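Local coordinates for protein acyl-CoA dehydrogenase (Geobacillus kaustophilus, PDB 2PG0) that binds FAD and probably dehydrogenates acyl thioesters, introducing a double bond between the alpha and beta carbons of the acyl chain, at residues R39-R44 / N163-D168; D35-G40 / L210-T215; A7-E12 / R307-H312. All blocks are in the same frame, centred on the assembly; numbering follows the deposited sequence.

Contact 1: R39-R44 / N163-D168; sequences RGIIPR and NGIHAD
The imidazole of H166 is held between I41 and R44, and this is where the contact is tight. I41 CD1 lies over one ring face, 3.6 Å from the centroid; R44 CD lies over the opposite face, 3.8 Å from it, both offset toward the rim. I41 reaches the ring because its CG1 is turned anti to the backbone N (chi1 -165°) and the chain runs on extended, CD1 also meeting I165 CG2 at 4.0 Å. At the ring edge, H166 NE2 donates to I42 O over 2.7 Å, almost in the ring plane, and this bond, with the packing on both faces, helps fix the ring's rotation. Histidine suits the place, offering two flat faces for aliphatic carbon and an edge N-H for a carbonyl.

The guanidinium end of R44 is held more loosely. Bent at chi2 and chi3, the chain brings NH2 to D168 OD2 (2.8 Å) in a salt bridge whose individual hydrogen bonds are weak, while a water spans H166 ND1 (2.8 Å) and, weakly, R44 NH1. D168 also pairs with R194, so its charge is probably divided between two arginines. The arrangement joins the N-terminal helical domain to the middle beta domain of the acyl-CoA dehydrogenase fold, just beyond T162 of the FAD site.

Contact 2: D35-G40 / L210-T215; sequences DWEKRG and LHAQDT
A212 CB presses against the helix backbone at W36 C (3.6 Å), within the Schellman motif that ends helix 33-39. A212 belongs to a type I turn, L210 to Q213, in the middle domain. G40 is the C-prime residue; glycine suits its positive phi, and its bare CA makes a CA-H...O contact with H211 O at 3.2 Å. The methyl of A212 is small enough to let the two backbones draw close, and it also meets W36 CB at 3.8 Å.

W36 sends its indole away from the turn, edge-to-face with F46. E37 CG stands beside the backbone N (chi1 -69°) and passes 3.9 Å from A212 CB. Beyond CG the chain stays extended, carrying the carboxylate past H211 CB. H211 crosses E37 at about a right angle; with CG anti to its own carbonyl carbon (chi1 -79°), the ring leads away from the helix while CB stays by E37, and NE2 bonds to K207 O. D214 OD2 accepts from the backbone N-H groups of I165 and H166.

No direct hydrogen bond joins the two segments, so water does the polar work. One links E37 OE2 to H211 N; another lies within hydrogen-bonding distance of G40 O (2.8 Å) and Q213 O (3.0 Å).

Contact 3: A7-E12 / R307-H312; sequences ARYLRE and RVIEEH
E310 OE2 accepts the backbone N-H of R8 over 3.1 Å, the one hydrogen bond between the two segments. The donor arrives on the anti side of the carboxylate, 33° out of its plane, and the bond is somewhat bent (148° at the hydrogen). Glutamate has the length for this: extended beyond CG, it reaches from the helix to the second residue of the type I turn A7 to L10. R8 CB lies 3.7 Å from E310 OE2, whereas the R8 guanidinium goes on toward a weak, long ion pair with E310 of the third subunit.

Beside this bond the packing is apolar. I309 CG2 sits over the centre of the Y9 ring, 3.6 Å from the centroid in a CH-pi contact, and I309 CD1 extends along the ring to Y9 OH (3.5 Å). Branching at CB lets I309 touch both places. E310 CG meets the ring at its edge, 4.0 Å from Y9 CD2. With CG between the backbone N and the carbonyl carbon (chi1 60°), the tyrosine ring is laid against the helix, and its OH bonds to D306.

V75 of helix 71-84 touches both Y9 and I309, and I254 of helix 237-273 packs on I309, so Y9 lies between helix 71-84 and helix 285-313.

Contacts 1 and 2 form one continuous seam: both use the end of helix 33-39 and the bend after it, their segments overlapping at R39 and G40, of which G40 touches only in contact 2. D214 of contact 2 probably bonds to the backbone N of I165 and H166 in contact 1. Both join the N-terminal and middle domains, contact 2 nearer the flavin (Q213 side chain about 7 Å from FAD), yet contact 1 relies on a histidine and an ion pair, contact 2 on close backbones and bridging water. Contact 3, centred about 32 Å from either, ties the start of the modelled chain to a C-terminal-domain helix, with the third subunit alongside. All three are partly buried; buried residues are most frequent in contact 2.

Contact 1: R39-R44 / N163-D168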
ATOM      1  N   ARG A  39     -17.603  33.216   3.592  1.00 20.35           N
ATOM      2  CA  ARG A  39     -18.260  33.993   2.538  1.00 20.78           C
ATOM      3  C   ARG A  39     -18.301  33.239   1.207  1.00 19.89           C
ATOM      4  O   ARG A  39     -19.182  33.486   0.388  1.00 19.62           O
ATOM      5  CB  ARG A  39     -17.581  35.356   2.348  1.00 21.47           C
ATOM      6  CG  ARG A  39     -17.567  36.243   3.597  1.00 24.96           C
ATOM      7  CD  ARG A  39     -18.857  37.030   3.770  1.00 31.93           C
ATOM      8  NE  ARG A  39     -18.914  38.178   2.864  1.00 37.49           N
ATOM      9  CZ  ARG A  39     -18.377  39.372   3.118  1.00 39.81           C
ATOM     10  NH1 ARG A  39     -17.729  39.593   4.259  1.00 41.35           N
ATOM     11  NH2 ARG A  39     -18.484  40.349   2.223  1.00 41.05           N
ATOM     12  N   GLY A  40     -17.340  32.336   0.997  1.00 18.90           N
ATOM     13  CA  GLY A  40     -17.273  31.538  -0.228  1.00 17.84           C
ATOM     14  C   GLY A  40     -16.473  32.176  -1.348  1.00 17.32           C
ATOM     15  O   GLY A  40     -16.444  31.666  -2.482  1.00 17.63           O
ATOM     16  N   ILE A  41     -15.809  33.287  -1.033  1.00 16.35           N
ATOM     17  CA  ILE A  41     -15.065  34.057  -2.019  1.00 16.05           C
ATOM     18  C   ILE A  41     -14.031  34.948  -1.318  1.00 16.07           C
ATOM     19  O   ILE A  41     -14.242  35.381  -0.180  1.00 16.09           O
ATOM     20  CB  ILE A  41     -16.030  34.891  -2.934  1.00 16.08           C
ATOM     21  CG1 ILE A  41     -15.321  35.406  -4.199  1.00 15.67           C
ATOM     22  CG2 ILE A  41     -16.738  35.996  -2.132  1.00 16.05           C
ATOM     23  CD1 ILE A  41     -16.292  35.886  -5.303  1.00 16.58           C
ATOM     24  N   ILE A  42     -12.908  35.173  -1.994  1.00 15.94           N
ATOM     25  CA  ILE A  42     -11.863  36.090  -1.536  1.00 16.23           C
ATOM     26  C   ILE A  42     -12.150  37.468  -2.158  1.00 16.63           C
ATOM     27  O   ILE A  42     -12.318  37.575  -3.371  1.00 16.94           O
ATOM     28  CB  ILE A  42     -10.443  35.584  -1.938  1.00 15.75           C
ATOM     29  CG1 ILE A  42     -10.158  34.215  -1.298  1.00 16.17           C
ATOM     30  CG2 ILE A  42      -9.355  36.619  -1.560  1.00 16.59           C
ATOM     31  CD1 ILE A  42      -8.891  33.528  -1.816  1.00 15.63           C
ATOM     32  N   PRO A  43     -12.197  38.530  -1.331  1.00 17.46           N
ATOM     33  CA  PRO A  43     -12.619  39.829  -1.866  1.00 17.70           C
ATOM     34  C   PRO A  43     -11.678  40.364  -2.948  1.00 18.08           C
ATOM     35  O   PRO A  43     -10.457  40.145  -2.886  1.00 17.83           O
ATOM     36  CB  PRO A  43     -12.617  40.743  -0.631  1.00 17.74           C
ATOM     37  CG  PRO A  43     -11.719  40.075   0.356  1.00 17.76           C
ATOM     38  CD  PRO A  43     -11.843  38.602   0.098  1.00 17.23           C
ATOM     39  N   ARG A  44     -12.262  41.044  -3.935  1.00 18.82           N
ATOM     40  CA  ARG A  44     -11.529  41.761  -4.982  1.00 19.48           C
ATOM     41  C   ARG A  44     -10.442  42.670  -4.423  1.00 18.90           C
ATOM     42  O   ARG A  44      -9.396  42.846  -5.045  1.00 18.84           O
ATOM     43  CB  ARG A  44     -12.482  42.640  -5.801  1.00 20.27           C
ATOM     44  CG  ARG A  44     -13.238  41.955  -6.917  1.00 23.37           C
ATOM     45  CD  ARG A  44     -12.300  41.252  -7.891  1.00 28.16           C
ATOM     46  NE  ARG A  44     -11.811  42.090  -8.991  1.00 30.46           N
ATOM     47  CZ  ARG A  44     -12.235  41.991 -10.253  1.00 30.71           C
ATOM     48  NH1 ARG A  44     -13.172  41.108 -10.587  1.00 30.89           N
ATOM     49  NH2 ARG A  44     -11.715  42.772 -11.187  1.00 31.37           N
ATOM     50  N   ASN A 163     -11.792  30.824 -10.323  1.00 12.86           N
ATOM     51  CA  ASN A 163     -12.019  32.279 -10.520  1.00 13.32           C
ATOM     52  C   ASN A 163     -13.285  32.534 -11.346  1.00 13.91           C
ATOM     53  O   ASN A 163     -13.407  33.566 -12.020  1.00 13.97           O
ATOM     54  CB  ASN A 163     -10.819  32.957 -11.218  1.00 13.44           C
ATOM     55  CG  ASN A 163      -9.529  32.920 -10.397  1.00 13.53           C
ATOM     56  OD1 ASN A 163      -9.541  32.738  -9.180  1.00 13.86           O
ATOM     57  ND2 ASN A 163      -8.406  33.126 -11.075  1.00 14.23           N
ATOM     58  N   GLY A 164     -14.229  31.599 -11.289  1.00 14.14           N
ATOM     59  CA  GLY A 164     -15.435  31.659 -12.120  1.00 14.74           C
ATOM     60  C   GLY A 164     -16.331  32.873 -11.922  1.00 15.32           C
ATOM     61  O   GLY A 164     -16.995  33.312 -12.860  1.00 15.82           O
ATOM     62  N   ILE A 165     -16.360  33.404 -10.699  1.00 15.72           N
ATOM     63  CA  ILE A 165     -17.136  34.611 -10.396  1.00 16.31           C
ATOM     64  C   ILE A 165     -16.330  35.892 -10.652  1.00 16.39           C
ATOM     65  O   ILE A 165     -16.824  36.808 -11.309  1.00 16.43           O
ATOM     66  CB  ILE A 165     -17.724  34.587  -8.954  1.00 16.26           C
ATOM     67  CG1 ILE A 165     -18.601  33.343  -8.738  1.00 17.10           C
ATOM     68  CG2 ILE A 165     -18.507  35.890  -8.634  1.00 16.94           C
ATOM     69  CD1 ILE A 165     -19.715  33.143  -9.777  1.00 18.11           C
ATOM     70  N   HIS A 166     -15.093  35.945 -10.155  1.00 16.33           N
ATOM     71  CA  HIS A 166     -14.280  37.165 -10.269  1.00 16.74           C
ATOM     72  C   HIS A 166     -13.764  37.465 -11.675  1.00 16.82           C
ATOM     73  O   HIS A 166     -13.552  38.630 -12.017  1.00 16.53           O
ATOM     74  CB  HIS A 166     -13.079  37.127  -9.312  1.00 16.73           C
ATOM     75  CG  HIS A 166     -13.396  37.533  -7.909  1.00 17.63           C
ATOM     76  ND1 HIS A 166     -14.367  38.462  -7.596  1.00 18.51           N
ATOM     77  CD2 HIS A 166     -12.842  37.156  -6.731  1.00 17.22           C
ATOM     78  CE1 HIS A 166     -14.412  38.621  -6.284  1.00 18.74           C
ATOM     79  NE2 HIS A 166     -13.493  37.844  -5.737  1.00 17.75           N
ATOM     80  N   ALA A 167     -13.548  36.423 -12.480  1.00 16.90           N
ATOM     81  CA  ALA A 167     -12.828  36.574 -13.746  1.00 16.83           C
ATOM     82  C   ALA A 167     -13.469  37.585 -14.698  1.00 16.87           C
ATOM     83  O   ALA A 167     -14.675  37.539 -14.964  1.00 16.56           O
ATOM     84  CB  ALA A 167     -12.645  35.227 -14.435  1.00 16.85           C
ATOM     85  N   ASP A 168     -12.638  38.498 -15.188  1.00 17.15           N
ATOM     86  CA  ASP A 168     -13.036  39.541 -16.132  1.00 17.69           C
ATOM     87  C   ASP A 168     -12.615  39.182 -17.551  1.00 18.00           C
ATOM     88  O   ASP A 168     -13.157  39.720 -18.526  1.00 18.59           O
ATOM     89  CB  ASP A 168     -12.379  40.863 -15.734  1.00 17.45           C
ATOM     90  CG  ASP A 168     -12.595  41.199 -14.277  1.00 18.00           C
ATOM     91  OD1 ASP A 168     -13.742  41.533 -13.911  1.00 18.95           O
ATOM     92  OD2 ASP A 168     -11.616  41.121 -13.498  1.00 19.18           O
TER
HETATM   93  O   HOH W   1     -15.842  40.408  -8.971  1.00 27.38           O

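Contact 2: D35-G40 / L210-T215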
ATOM      1  N   ASP A  35     -12.682  33.734   7.403  1.00 18.51           N
ATOM      2  CA  ASP A  35     -13.809  34.576   6.979  1.00 19.19           C
ATOM      3  C   ASP A  35     -14.101  34.439   5.485  1.00 18.42           C
ATOM      4  O   ASP A  35     -15.262  34.420   5.065  1.00 17.94           O
ATOM      5  CB  ASP A  35     -13.533  36.043   7.308  1.00 20.11           C
ATOM      6  CG  ASP A  35     -13.746  36.366   8.769  1.00 23.46           C
ATOM      7  OD1 ASP A  35     -14.307  35.515   9.497  1.00 27.81           O
ATOM      8  OD2 ASP A  35     -13.361  37.486   9.190  1.00 28.61           O
ATOM      9  N   TRP A  36     -13.042  34.345   4.690  1.00 17.65           N
ATOM     10  CA  TRP A  36     -13.187  34.181   3.252  1.00 17.45           C
ATOM     11  C   TRP A  36     -13.897  32.866   2.932  1.00 17.12           C
ATOM     12  O   TRP A  36     -14.755  32.810   2.053  1.00 16.73           O
ATOM     13  CB  TRP A  36     -11.827  34.184   2.578  1.00 17.36           C
ATOM     14  CG  TRP A  36     -11.063  35.460   2.665  1.00 17.82           C
ATOM     15  CD1 TRP A  36     -11.531  36.696   3.029  1.00 17.53           C
ATOM     16  CD2 TRP A  36      -9.683  35.630   2.340  1.00 17.84           C
ATOM     17  NE1 TRP A  36     -10.510  37.624   2.966  1.00 17.94           N
ATOM     18  CE2 TRP A  36      -9.369  36.996   2.536  1.00 18.68           C
ATOM     19  CE3 TRP A  36      -8.677  34.758   1.900  1.00 18.24           C
ATOM     20  CZ2 TRP A  36      -8.088  37.508   2.307  1.00 18.42           C
ATOM     21  CZ3 TRP A  36      -7.406  35.269   1.672  1.00 18.62           C
ATOM     22  CH2 TRP A  36      -7.125  36.631   1.877  1.00 18.03           C
ATOM     23  N   GLU A  37     -13.531  31.813   3.656  1.00 17.15           N
ATOM     24  CA  GLU A  37     -14.171  30.515   3.475  1.00 17.68           C
ATOM     25  C   GLU A  37     -15.657  30.567   3.796  1.00 18.24           C
ATOM     26  O   GLU A  37     -16.476  29.994   3.071  1.00 18.10           O
ATOM     27  CB  GLU A  37     -13.477  29.458   4.316  1.00 17.68           C
ATOM     28  CG  GLU A  37     -12.097  29.142   3.821  1.00 18.13           C
ATOM     29  CD  GLU A  37     -11.617  27.843   4.375  1.00 21.34           C
ATOM     30  OE1 GLU A  37     -11.437  27.765   5.611  1.00 22.27           O
ATOM     31  OE2 GLU A  37     -11.448  26.895   3.573  1.00 21.40           O
ATOM     32  N   LYS A  38     -15.995  31.268   4.876  1.00 19.03           N
ATOM     33  CA  LYS A  38     -17.386  31.477   5.277  1.00 19.99           C
ATOM     34  C   LYS A  38     -18.197  32.191   4.202  1.00 20.17           C
ATOM     35  O   LYS A  38     -19.340  31.817   3.935  1.00 20.50           O
ATOM     36  CB  LYS A  38     -17.451  32.285   6.572  1.00 20.40           C
ATOM     37  CG  LYS A  38     -17.054  31.528   7.815  1.00 23.17           C
ATOM     38  CD  LYS A  38     -17.147  32.455   9.015  1.00 27.77           C
ATOM     39  CE  LYS A  38     -16.841  31.736  10.311  1.00 29.86           C
ATOM     40  NZ  LYS A  38     -17.026  32.670  11.462  1.00 32.81           N
ATOM     41  N   ARG A  39     -17.603  33.216   3.592  1.00 20.35           N
ATOM     42  CA  ARG A  39     -18.260  33.993   2.538  1.00 20.78           C
ATOM     43  C   ARG A  39     -18.301  33.239   1.207  1.00 19.89           C
ATOM     44  O   ARG A  39     -19.182  33.486   0.388  1.00 19.62           O
ATOM     45  CB  ARG A  39     -17.581  35.356   2.348  1.00 21.47           C
ATOM     46  CG  ARG A  39     -17.567  36.243   3.597  1.00 24.96           C
ATOM     47  CD  ARG A  39     -18.857  37.030   3.770  1.00 31.93           C
ATOM     48  NE  ARG A  39     -18.914  38.178   2.864  1.00 37.49           N
ATOM     49  CZ  ARG A  39     -18.377  39.372   3.118  1.00 39.81           C
ATOM     50  NH1 ARG A  39     -17.729  39.593   4.259  1.00 41.35           N
ATOM     51  NH2 ARG A  39     -18.484  40.349   2.223  1.00 41.05           N
ATOM     52  N   GLY A  40     -17.340  32.336   0.997  1.00 18.90           N
ATOM     53  CA  GLY A  40     -17.273  31.538  -0.228  1.00 17.84           C
ATOM     54  C   GLY A  40     -16.473  32.176  -1.348  1.00 17.32           C
ATOM     55  O   GLY A  40     -16.444  31.666  -2.482  1.00 17.63           O
ATOM     56  N   LEU A 210     -11.750  23.830  -0.664  1.00 11.39           N
ATOM     57  CA  LEU A 210     -11.421  25.059  -1.398  1.00 12.17           C
ATOM     58  C   LEU A 210     -12.597  26.033  -1.280  1.00 11.78           C
ATOM     59  O   LEU A 210     -13.009  26.659  -2.254  1.00 11.62           O
ATOM     60  CB  LEU A 210     -11.074  24.754  -2.871  1.00 12.31           C
ATOM     61  CG  LEU A 210      -9.615  24.452  -3.252  1.00 13.86           C
ATOM     62  CD1 LEU A 210      -9.064  23.263  -2.485  1.00 14.85           C
ATOM     63  CD2 LEU A 210      -9.461  24.215  -4.761  1.00 14.00           C
ATOM     64  N   HIS A 211     -13.120  26.151  -0.064  1.00 11.94           N
ATOM     65  CA  HIS A 211     -14.366  26.873   0.189  1.00 12.89           C
ATOM     66  C   HIS A 211     -14.316  28.364  -0.170  1.00 13.11           C
ATOM     67  O   HIS A 211     -15.346  28.952  -0.507  1.00 13.55           O
ATOM     68  CB  HIS A 211     -14.824  26.684   1.639  1.00 12.99           C
ATOM     69  CG  HIS A 211     -15.495  25.369   1.900  1.00 13.59           C
ATOM     70  ND1 HIS A 211     -15.777  24.920   3.172  1.00 15.13           N
ATOM     71  CD2 HIS A 211     -15.936  24.404   1.055  1.00 14.03           C
ATOM     72  CE1 HIS A 211     -16.366  23.738   3.100  1.00 14.29           C
ATOM     73  NE2 HIS A 211     -16.472  23.402   1.826  1.00 13.79           N
ATOM     74  N   ALA A 212     -13.129  28.965  -0.114  1.00 13.36           N
ATOM     75  CA  ALA A 212     -12.977  30.378  -0.481  1.00 13.36           C
ATOM     76  C   ALA A 212     -12.653  30.615  -1.961  1.00 13.59           C
ATOM     77  O   ALA A 212     -12.530  31.759  -2.393  1.00 13.46           O
ATOM     78  CB  ALA A 212     -11.942  31.073   0.430  1.00 13.05           C
ATOM     79  N   GLN A 213     -12.511  29.539  -2.736  1.00 14.22           N
ATOM     80  CA  GLN A 213     -12.309  29.648  -4.182  1.00 14.45           C
ATOM     81  C   GLN A 213     -13.665  29.721  -4.879  1.00 14.69           C
ATOM     82  O   GLN A 213     -14.530  28.867  -4.651  1.00 14.67           O
ATOM     83  CB  GLN A 213     -11.506  28.458  -4.717  1.00 14.57           C
ATOM     84  CG  GLN A 213     -10.373  28.841  -5.677  1.00 14.86           C
ATOM     85  CD  GLN A 213     -10.828  29.750  -6.808  1.00 15.12           C
ATOM     86  OE1 GLN A 213     -11.704  29.394  -7.600  1.00 14.50           O
ATOM     87  NE2 GLN A 213     -10.229  30.930  -6.888  1.00 15.60           N
ATOM     88  N   ASP A 214     -13.852  30.743  -5.716  1.00 14.68           N
ATOM     89  CA  ASP A 214     -15.131  30.970  -6.401  1.00 15.28           C
ATOM     90  C   ASP A 214     -15.249  30.141  -7.685  1.00 15.54           C
ATOM     91  O   ASP A 214     -15.191  30.672  -8.797  1.00 16.63           O
ATOM     92  CB  ASP A 214     -15.352  32.464  -6.704  1.00 15.06           C
ATOM     93  CG  ASP A 214     -14.177  33.101  -7.441  1.00 15.30           C
ATOM     94  OD1 ASP A 214     -13.031  33.017  -6.954  1.00 16.33           O
ATOM     95  OD2 ASP A 214     -14.403  33.684  -8.523  1.00 14.65           O
ATOM     96  N   THR A 215     -15.428  28.840  -7.516  1.00 15.25           N
ATOM     97  CA  THR A 215     -15.579  27.930  -8.646  1.00 15.17           C
ATOM     98  C   THR A 215     -17.005  28.007  -9.158  1.00 15.27           C
ATOM     99  O   THR A 215     -17.950  27.984  -8.367  1.00 15.98           O
ATOM    100  CB  THR A 215     -15.285  26.473  -8.240  1.00 15.00           C
ATOM    101  OG1 THR A 215     -14.183  26.438  -7.329  1.00 14.70           O
ATOM    102  CG2 THR A 215     -14.957  25.640  -9.478  1.00 14.98           C
TER
HETATM  103  O   HOH W   2     -12.218  24.434   2.496  1.00 12.98           O
HETATM  104  O   HOH W   3     -17.140  28.979  -3.079  1.00 26.47           O

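Contact 3: A7-E12 / R307-H312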
ATOM      1  N   ALA A   7      18.113  23.729  -3.125  1.00 33.21           N
ATOM      2  CA  ALA A   7      17.788  23.753  -4.548  1.00 33.02           C
ATOM      3  C   ALA A   7      18.300  25.040  -5.180  1.00 32.60           C
ATOM      4  O   ALA A   7      18.089  26.141  -4.639  1.00 32.99           O
ATOM      5  CB  ALA A   7      16.294  23.638  -4.748  1.00 33.16           C
ATOM      6  N   ARG A   8      18.933  24.885  -6.340  1.00 31.59           N
ATOM      7  CA  ARG A   8      19.739  25.925  -6.966  1.00 30.76           C
ATOM      8  C   ARG A   8      18.976  27.080  -7.602  1.00 29.23           C
ATOM      9  O   ARG A   8      19.599  28.032  -8.051  1.00 29.59           O
ATOM     10  CB  ARG A   8      20.667  25.314  -8.021  1.00 31.33           C
ATOM     11  CG  ARG A   8      21.539  24.190  -7.511  1.00 33.55           C
ATOM     12  CD  ARG A   8      22.718  23.933  -8.434  1.00 37.33           C
ATOM     13  NE  ARG A   8      23.262  22.592  -8.231  1.00 39.90           N
ATOM     14  CZ  ARG A   8      24.549  22.266  -8.333  1.00 41.48           C
ATOM     15  NH1 ARG A   8      25.459  23.185  -8.644  1.00 41.87           N
ATOM     16  NH2 ARG A   8      24.925  21.009  -8.121  1.00 41.79           N
ATOM     17  N   TYR A   9      17.650  27.006  -7.668  1.00 27.19           N
ATOM     18  CA  TYR A   9      16.906  28.059  -8.363  1.00 25.07           C
ATOM     19  C   TYR A   9      16.634  29.292  -7.495  1.00 24.54           C
ATOM     20  O   TYR A   9      16.224  30.328  -8.013  1.00 24.17           O
ATOM     21  CB  TYR A   9      15.617  27.534  -9.018  1.00 24.26           C
ATOM     22  CG  TYR A   9      14.625  26.912  -8.064  1.00 22.90           C
ATOM     23  CD1 TYR A   9      13.667  27.692  -7.418  1.00 20.75           C
ATOM     24  CD2 TYR A   9      14.634  25.534  -7.813  1.00 20.89           C
ATOM     25  CE1 TYR A   9      12.752  27.127  -6.539  1.00 20.79           C
ATOM     26  CE2 TYR A   9      13.714  24.959  -6.938  1.00 20.46           C
ATOM     27  CZ  TYR A   9      12.779  25.762  -6.303  1.00 21.54           C
ATOM     28  OH  TYR A   9      11.868  25.211  -5.425  1.00 21.25           O
ATOM     29  N   LEU A  10      16.860  29.178  -6.189  1.00 24.05           N
ATOM     30  CA  LEU A  10      16.654  30.310  -5.284  1.00 23.92           C
ATOM     31  C   LEU A  10      17.974  30.974  -4.926  1.00 24.32           C
ATOM     32  O   LEU A  10      18.905  30.315  -4.453  1.00 24.10           O
ATOM     33  CB  LEU A  10      15.931  29.882  -4.004  1.00 23.60           C
ATOM     34  CG  LEU A  10      14.526  29.277  -4.122  1.00 23.01           C
ATOM     35  CD1 LEU A  10      14.058  28.752  -2.776  1.00 21.92           C
ATOM     36  CD2 LEU A  10      13.505  30.267  -4.707  1.00 21.16           C
ATOM     37  N   ARG A  11      18.050  32.281  -5.158  1.00 24.63           N
ATOM     38  CA  ARG A  11      19.180  33.063  -4.665  1.00 25.12           C
ATOM     39  C   ARG A  11      18.737  34.015  -3.555  1.00 24.87           C
ATOM     40  O   ARG A  11      17.556  34.063  -3.206  1.00 24.12           O
ATOM     41  CB  ARG A  11      19.898  33.781  -5.805  1.00 25.59           C
ATOM     42  CG  ARG A  11      19.036  34.673  -6.669  1.00 28.28           C
ATOM     43  CD  ARG A  11      19.785  35.062  -7.946  1.00 33.19           C
ATOM     44  NE  ARG A  11      19.854  33.940  -8.877  1.00 35.68           N
ATOM     45  CZ  ARG A  11      19.041  33.772  -9.918  1.00 37.91           C
ATOM     46  NH1 ARG A  11      18.090  34.664 -10.185  1.00 38.94           N
ATOM     47  NH2 ARG A  11      19.181  32.705 -10.697  1.00 39.02           N
ATOM     48  N   GLU A  12      19.686  34.760  -2.993  1.00 24.71           N
ATOM     49  CA  GLU A  12      19.383  35.665  -1.887  1.00 25.00           C
ATOM     50  C   GLU A  12      18.175  36.574  -2.154  1.00 24.10           C
ATOM     51  O   GLU A  12      17.343  36.757  -1.269  1.00 24.05           O
ATOM     52  CB  GLU A  12      20.622  36.478  -1.477  1.00 25.73           C
ATOM     53  CG  GLU A  12      20.529  37.118  -0.084  1.00 28.34           C
ATOM     54  CD  GLU A  12      20.194  36.130   1.038  1.00 32.36           C
ATOM     55  OE1 GLU A  12      20.649  34.965   0.991  1.00 34.76           O
ATOM     56  OE2 GLU A  12      19.480  36.524   1.985  1.00 34.78           O
ATOM     57  N   ARG A 307      14.056  19.672  -8.772  1.00 14.31           N
ATOM     58  CA  ARG A 307      14.800  19.341  -9.988  1.00 14.40           C
ATOM     59  C   ARG A 307      13.995  19.676 -11.249  1.00 13.91           C
ATOM     60  O   ARG A 307      14.536  20.233 -12.208  1.00 13.31           O
ATOM     61  CB  ARG A 307      15.244  17.873  -9.975  1.00 14.80           C
ATOM     62  CG  ARG A 307      16.148  17.473 -11.129  1.00 16.06           C
ATOM     63  CD  ARG A 307      17.472  18.221 -11.094  1.00 19.25           C
ATOM     64  NE  ARG A 307      18.273  17.885 -12.267  1.00 23.02           N
ATOM     65  CZ  ARG A 307      18.212  18.544 -13.415  1.00 24.99           C
ATOM     66  NH1 ARG A 307      17.406  19.592 -13.534  1.00 28.50           N
ATOM     67  NH2 ARG A 307      18.965  18.170 -14.439  1.00 28.66           N
ATOM     68  N   VAL A 308      12.709  19.340 -11.241  1.00 13.78           N
ATOM     69  CA  VAL A 308      11.825  19.671 -12.356  1.00 14.37           C
ATOM     70  C   VAL A 308      11.719  21.189 -12.575  1.00 14.45           C
ATOM     71  O   VAL A 308      11.768  21.647 -13.715  1.00 14.51           O
ATOM     72  CB  VAL A 308      10.431  18.996 -12.199  1.00 14.48           C
ATOM     73  CG1 VAL A 308       9.461  19.480 -13.262  1.00 15.05           C
ATOM     74  CG2 VAL A 308      10.573  17.467 -12.283  1.00 14.56           C
ATOM     75  N   ILE A 309      11.584  21.961 -11.494  1.00 14.72           N
ATOM     76  CA  ILE A 309      11.623  23.438 -11.592  1.00 15.54           C
ATOM     77  C   ILE A 309      12.893  23.896 -12.333  1.00 15.92           C
ATOM     78  O   ILE A 309      12.809  24.669 -13.284  1.00 15.60           O
ATOM     79  CB  ILE A 309      11.498  24.125 -10.193  1.00 15.41           C
ATOM     80  CG1 ILE A 309      10.069  23.987  -9.651  1.00 15.00           C
ATOM     81  CG2 ILE A 309      11.907  25.608 -10.255  1.00 15.22           C
ATOM     82  CD1 ILE A 309       9.955  24.241  -8.144  1.00 15.21           C
ATOM     83  N   GLU A 310      14.050  23.381 -11.921  1.00 16.83           N
ATOM     84  CA  GLU A 310      15.331  23.707 -12.561  1.00 18.52           C
ATOM     85  C   GLU A 310      15.334  23.404 -14.064  1.00 18.34           C
ATOM     86  O   GLU A 310      15.701  24.267 -14.869  1.00 18.33           O
ATOM     87  CB  GLU A 310      16.493  22.991 -11.857  1.00 18.17           C
ATOM     88  CG  GLU A 310      16.778  23.500 -10.446  1.00 20.15           C
ATOM     89  CD  GLU A 310      17.790  22.639  -9.701  1.00 21.50           C
ATOM     90  OE1 GLU A 310      18.432  21.776 -10.342  1.00 23.64           O
ATOM     91  OE2 GLU A 310      17.935  22.817  -8.468  1.00 26.10           O
ATOM     92  N   GLU A 311      14.915  22.191 -14.433  1.00 18.49           N
ATOM     93  CA  GLU A 311      14.761  21.800 -15.844  1.00 18.86           C
ATOM     94  C   GLU A 311      13.834  22.747 -16.613  1.00 18.07           C
ATOM     95  O   GLU A 311      14.154  23.189 -17.722  1.00 17.93           O
ATOM     96  CB  GLU A 311      14.208  20.375 -15.951  1.00 19.06           C
ATOM     97  CG  GLU A 311      15.185  19.279 -15.606  1.00 22.85           C
ATOM     98  CD  GLU A 311      16.364  19.226 -16.551  1.00 24.81           C
ATOM     99  OE1 GLU A 311      16.248  18.609 -17.642  1.00 27.12           O
ATOM    100  OE2 GLU A 311      17.411  19.795 -16.187  1.00 26.13           O
ATOM    101  N   HIS A 312      12.679  23.041 -16.016  1.00 17.22           N
ATOM    102  CA  HIS A 312      11.696  23.950 -16.596  1.00 17.10           C
ATOM    103  C   HIS A 312      12.312  25.326 -16.870  1.00 17.10           C
ATOM    104  O   HIS A 312      12.176  25.864 -17.967  1.00 17.17           O
ATOM    105  CB  HIS A 312      10.502  24.088 -15.651  1.00 16.61           C
ATOM    106  CG  HIS A 312       9.360  24.862 -16.224  1.00 16.30           C
ATOM    107  ND1 HIS A 312       8.755  24.525 -17.416  1.00 16.12           N
ATOM    108  CD2 HIS A 312       8.698  25.945 -15.758  1.00 16.08           C
ATOM    109  CE1 HIS A 312       7.775  25.375 -17.663  1.00 16.70           C
ATOM    110  NE2 HIS A 312       7.721  26.249 -16.675  1.00 16.37           N
TER